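Local coordinates for uncharacterized protein (PDB 6PTM) that probably hydrolyses carrageenan from the chain end, as an exo-carrageenase of glycoside hydrolase family 42, at residues 232-235 with 236-240; 470-473 with 474-478. One frame throughout, in Å; residues are numbered along the deposited sequence.

Interaction 1: 232-235 with 236-240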
loop_
_atom_site.group_PDB
_atom_site.type_symbol
_atom_site.label_atom_id
_atom_site.label_comp_id
_atom_site.label_asym_id
_atom_site.label_seq_id
_atom_site.Cartn_x
_atom_site.Cartn_y
_atom_site.Cartn_z
ATOM N N SER A 232 20.349 0.893 -8.080
ATOM C CA SER A 232 21.106 -0.386 -8.141
ATOM C C SER A 232 22.345 -0.260 -9.032
ATOM O O SER A 232 23.235 -1.071 -8.879
ATOM C CB SER A 232 20.246 -1.509 -8.607
ATOM O OG SER A 232 19.771 -1.250 -9.899
ATOM N N ASN A 233 22.383 0.735 -9.909
ATOM C CA ASN A 233 23.400 0.859 -10.977
ATOM C C ASN A 233 24.155 2.161 -10.725
ATOM O O ASN A 233 23.650 3.229 -11.103
ATOM C CB ASN A 233 22.735 0.782 -12.362
ATOM C CG ASN A 233 23.742 0.700 -13.500
ATOM O OD1 ASN A 233 24.959 0.721 -13.274
ATOM N ND2 ASN A 233 23.253 0.641 -14.738
ATOM N N PHE A 234 25.312 2.085 -10.075
ATOM C CA PHE A 234 26.118 3.273 -9.744
ATOM C C PHE A 234 27.257 3.353 -10.760
ATOM O O PHE A 234 27.828 2.331 -11.121
ATOM C CB PHE A 234 26.511 3.170 -8.277
ATOM C CG PHE A 234 27.124 4.432 -7.768
ATOM C CD1 PHE A 234 26.325 5.522 -7.459
ATOM C CD2 PHE A 234 28.493 4.540 -7.603
ATOM C CE1 PHE A 234 26.892 6.695 -7.001
ATOM C CE2 PHE A 234 29.049 5.729 -7.160
ATOM C CZ PHE A 234 28.251 6.788 -6.840
ATOM N N PRO A 235 27.609 4.538 -11.306
ATOM C CA PRO A 235 28.516 4.579 -12.465
ATOM C C PRO A 235 29.943 4.056 -12.180
ATOM O O PRO A 235 30.519 4.392 -11.141
ATOM C CB PRO A 235 28.536 6.057 -12.864
ATOM C CG PRO A 235 28.143 6.786 -11.592
ATOM C CD PRO A 235 27.156 5.863 -10.893
ATOM N N LYS A 236 30.489 3.246 -13.099
ATOM C CA LYS A 236 31.800 2.570 -12.924
ATOM C C LYS A 236 32.907 3.619 -12.726
ATOM O O LYS A 236 33.810 3.367 -11.944
ATOM C CB LYS A 236 32.096 1.630 -14.103
ATOM C CG LYS A 236 31.293 0.338 -14.073
ATOM C CD LYS A 236 31.728 -0.615 -12.972
ATOM C CE LYS A 236 30.676 -1.637 -12.598
ATOM N NZ LYS A 236 30.280 -2.435 -13.782
ATOM N N TRP A 237 32.861 4.764 -13.385
ATOM C CA TRP A 237 33.956 5.753 -13.213
ATOM C C TRP A 237 34.052 6.152 -11.734
ATOM O O TRP A 237 35.185 6.368 -11.247
ATOM C CB TRP A 237 33.781 6.964 -14.124
ATOM C CG TRP A 237 32.601 7.811 -13.744
ATOM C CD1 TRP A 237 31.360 7.804 -14.332
ATOM C CD2 TRP A 237 32.546 8.801 -12.697
ATOM N NE1 TRP A 237 30.547 8.722 -13.716
ATOM C CE2 TRP A 237 31.237 9.320 -12.694
ATOM C CE3 TRP A 237 33.457 9.267 -11.742
ATOM C CZ2 TRP A 237 30.828 10.289 -11.789
ATOM C CZ3 TRP A 237 33.044 10.210 -10.828
ATOM C CH2 TRP A 237 31.756 10.731 -10.867
ATOM N N ALA A 238 32.912 6.296 -11.047
ATOM C CA ALA A 238 32.862 6.710 -9.627
ATOM C C ALA A 238 33.407 5.573 -8.768
ATOM O O ALA A 238 34.108 5.850 -7.781
ATOM C CB ALA A 238 31.446 7.052 -9.220
ATOM N N GLU A 239 33.034 4.344 -9.092
ATOM C CA GLU A 239 33.493 3.160 -8.332
ATOM C C GLU A 239 35.032 3.061 -8.437
ATOM O O GLU A 239 35.682 2.841 -7.403
ATOM C CB GLU A 239 32.795 1.910 -8.862
ATOM C CG GLU A 239 33.314 0.660 -8.204
ATOM C CD GLU A 239 32.566 -0.596 -8.592
ATOM O OE1 GLU A 239 31.559 -0.479 -9.383
ATOM O OE2 GLU A 239 32.996 -1.684 -8.089
ATOM N N LYS A 240 35.591 3.248 -9.640
ATOM C CA LYS A 240 37.062 3.209 -9.899
ATOM C C LYS A 240 37.718 4.363 -9.132
ATOM O O LYS A 240 38.689 4.118 -8.457
ATOM C CB LYS A 240 37.363 3.237 -11.409
ATOM C CG LYS A 240 38.833 3.416 -11.786
ATOM C CD LYS A 240 39.138 3.355 -13.276
HETATM O O HOH W 1 29.233 0.730 -9.102
#
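P235 lies alongside the indole of W237, the two side chains pointing the same way, with P235 CB 3.4 Å from W237 NE1. The indole is brought back beside the proline, with CG of W237 between its backbone N and carbonyl carbon (chi1 68°). One residue further on, the CB of A238 touches F234 CE2 at 3.4 Å and lies 4.1 Å from P235 CG. The F234 ring in turn carries P235 CD over one face, toward the rim, so loop and first turn pack as one apolar cluster.

P235 is the N-cap residue of helix 236-241. Its carbonyl O takes the first helical bond from E239 N at 3.2 Å, in the carbonyl plane, and a weak one from A238 N. A water bridges the same turn, donating to F234 O at 2.9 Å and to E239 OE1 at 2.6 Å.

W237 NE1 spends its proton outside the turn, on V201 O. This helix start follows strand 225-230 of the barrel, and helix 261-278 backs it, V266 meeting both F234 and W237 while L262 meets A238.

Interaction 2: 470-473 with 474-478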
loop_
_atom_site.group_PDB
_atom_site.type_symbol
_atom_site.label_atom_id
_atom_site.label_comp_id
_atom_site.label_asym_id
_atom_site.label_seq_id
_atom_site.Cartn_x
_atom_site.Cartn_y
_atom_site.Cartn_z
ATOM N N GLU A 470 3.992 -0.464 -7.271
ATOM C CA GLU A 470 4.181 -1.852 -7.742
ATOM C C GLU A 470 3.197 -2.739 -7.001
ATOM O O GLU A 470 3.609 -3.393 -6.029
ATOM C CB GLU A 470 5.631 -2.275 -7.538
ATOM C CG GLU A 470 5.970 -3.584 -8.223
ATOM C CD GLU A 470 7.375 -4.075 -7.913
ATOM O OE1 GLU A 470 8.297 -3.226 -7.878
ATOM O OE2 GLU A 470 7.522 -5.283 -7.621
ATOM N N GLY A 471 1.946 -2.747 -7.449
ATOM C CA GLY A 471 0.844 -3.402 -6.726
ATOM C C GLY A 471 1.040 -4.909 -6.702
ATOM O O GLY A 471 1.177 -5.525 -7.804
ATOM N N HIS A 472 1.084 -5.492 -5.501
ATOM C CA HIS A 472 1.307 -6.944 -5.302
ATOM C C HIS A 472 0.044 -7.540 -4.669
ATOM O O HIS A 472 0.158 -8.457 -3.813
ATOM C CB HIS A 472 2.635 -7.184 -4.551
ATOM C CG HIS A 472 3.828 -7.141 -5.449
ATOM N ND1 HIS A 472 4.051 -8.110 -6.438
ATOM C CD2 HIS A 472 4.848 -6.255 -5.532
ATOM C CE1 HIS A 472 5.149 -7.786 -7.105
ATOM N NE2 HIS A 472 5.653 -6.634 -6.573
ATOM N N MET A 473 -1.126 -7.069 -5.095
ATOM C CA MET A 473 -2.443 -7.627 -4.651
ATOM C C MET A 473 -2.943 -8.718 -5.601
ATOM O O MET A 473 -3.995 -9.305 -5.276
ATOM C CB MET A 473 -3.496 -6.521 -4.531
ATOM C CG MET A 473 -3.175 -5.544 -3.404
ATOM S SD MET A 473 -3.274 -3.795 -3.896
ATOM C CE MET A 473 -5.052 -3.714 -4.119
ATOM N N LEU A 474 -2.233 -9.025 -6.700
ATOM C CA LEU A 474 -2.637 -10.126 -7.633
ATOM C C LEU A 474 -1.609 -11.276 -7.598
ATOM O O LEU A 474 -2.062 -12.411 -7.508
ATOM C CB LEU A 474 -2.838 -9.591 -9.057
ATOM C CG LEU A 474 -3.853 -8.451 -9.172
ATOM C CD1 LEU A 474 -3.931 -7.958 -10.604
ATOM C CD2 LEU A 474 -5.225 -8.890 -8.656
ATOM N N SER A 475 -0.297 -10.997 -7.692
ATOM C CA SER A 475 0.774 -12.031 -7.607
ATOM C C SER A 475 2.009 -11.509 -6.849
ATOM O O SER A 475 2.241 -10.260 -6.776
ATOM C CB SER A 475 1.143 -12.573 -8.995
ATOM O OG SER A 475 1.730 -11.563 -9.799
ATOM N N THR A 476 2.772 -12.461 -6.309
ATOM C CA THR A 476 4.113 -12.277 -5.680
ATOM C C THR A 476 5.045 -13.432 -6.105
ATOM O O THR A 476 4.571 -14.377 -6.808
ATOM C CB THR A 476 3.985 -12.224 -4.147
ATOM O OG1 THR A 476 3.664 -13.526 -3.642
ATOM C CG2 THR A 476 2.956 -11.213 -3.669
ATOM N N GLY A 477 6.300 -13.396 -5.647
ATOM C CA GLY A 477 7.244 -14.531 -5.717
ATOM C C GLY A 477 6.732 -15.747 -4.955
ATOM O O GLY A 477 7.101 -16.863 -5.322
ATOM N N LYS A 478 5.893 -15.564 -3.935
ATOM C CA LYS A 478 5.472 -16.635 -2.989
ATOM C C LYS A 478 4.098 -17.206 -3.387
ATOM O O LYS A 478 3.784 -18.343 -2.930
ATOM C CB LYS A 478 5.446 -16.079 -1.556
ATOM C CG LYS A 478 6.578 -15.100 -1.225
HETATM O O HOH W 2 0.042 -7.876 -8.445
#
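The turn that closes on H472 and S475 leads the chain off the C-terminal end of barrel strand 466-471, on the side where the active site of a TIM-barrel glycosidase lies. H472 ND1 donates to S475 O at 2.8 Å, a nearly straight bond (172°) with the acceptor in the plane of the imidazole and the donor in the carbonyl plane of S475. At the far edge of the ring, H472 NE2 donates to E470 OE2 at 2.5 Å, meeting the carboxylate on its anti side and 27° out of its plane. Gripped at both nitrogens, the ring can hardly rotate; with CG anti to the carbonyl carbon (chi1 -82°) it lies between the glutamate and the returning loop.

Counted along the barrel this is the seventh strand, which in clan GH-A bears the nucleophilic glutamate at its end. E470 is consistent with that role, and its other oxygen, OE1, makes a salt bridge with K394. H472 would then be a second-shell residue, probably orienting the carboxylate, and the ring of W507 meets its imidazole. A phenylalanine in its place would probably leave S475 O and E470 OE2 without the donors that H472 supplies, and the carboxylate held less firmly, from the K394 side.

Past the histidine, T476 CG2 comes alongside the backbone, 3.9 Å from H472 O. Water 2 bridges the bend, donating to G471 O at 2.7 Å and accepting from L474 N at 3.1 Å. An ST turn follows, K478 N donating to T476 OG1 at 3.0 Å. M473 and L474 both pack on Y493 of helix 486-498, and L474 also reaches I536 and V540 of helix 534-549.

Both interactions are local turns following strands of the same barrel, 225-230 for interaction 1 and 466-471 for interaction 2, yet they do different work. Interaction 1 is partly buried, its centre about 32 Å from the centre of the chain, and starts a short helix with apolar packing and the first helical hydrogen bonds, taken by the N-cap proline's carbonyl. Interaction 2 is buried, its centre about 11 Å from the chain's centre, and is polar, built around an imidazole with a hydrogen bond at each nitrogen. A bridging water appears in both, tying a carboxylate to the backbone in the first and two backbone groups in the second. Their nearest atoms stay about 12 Å apart.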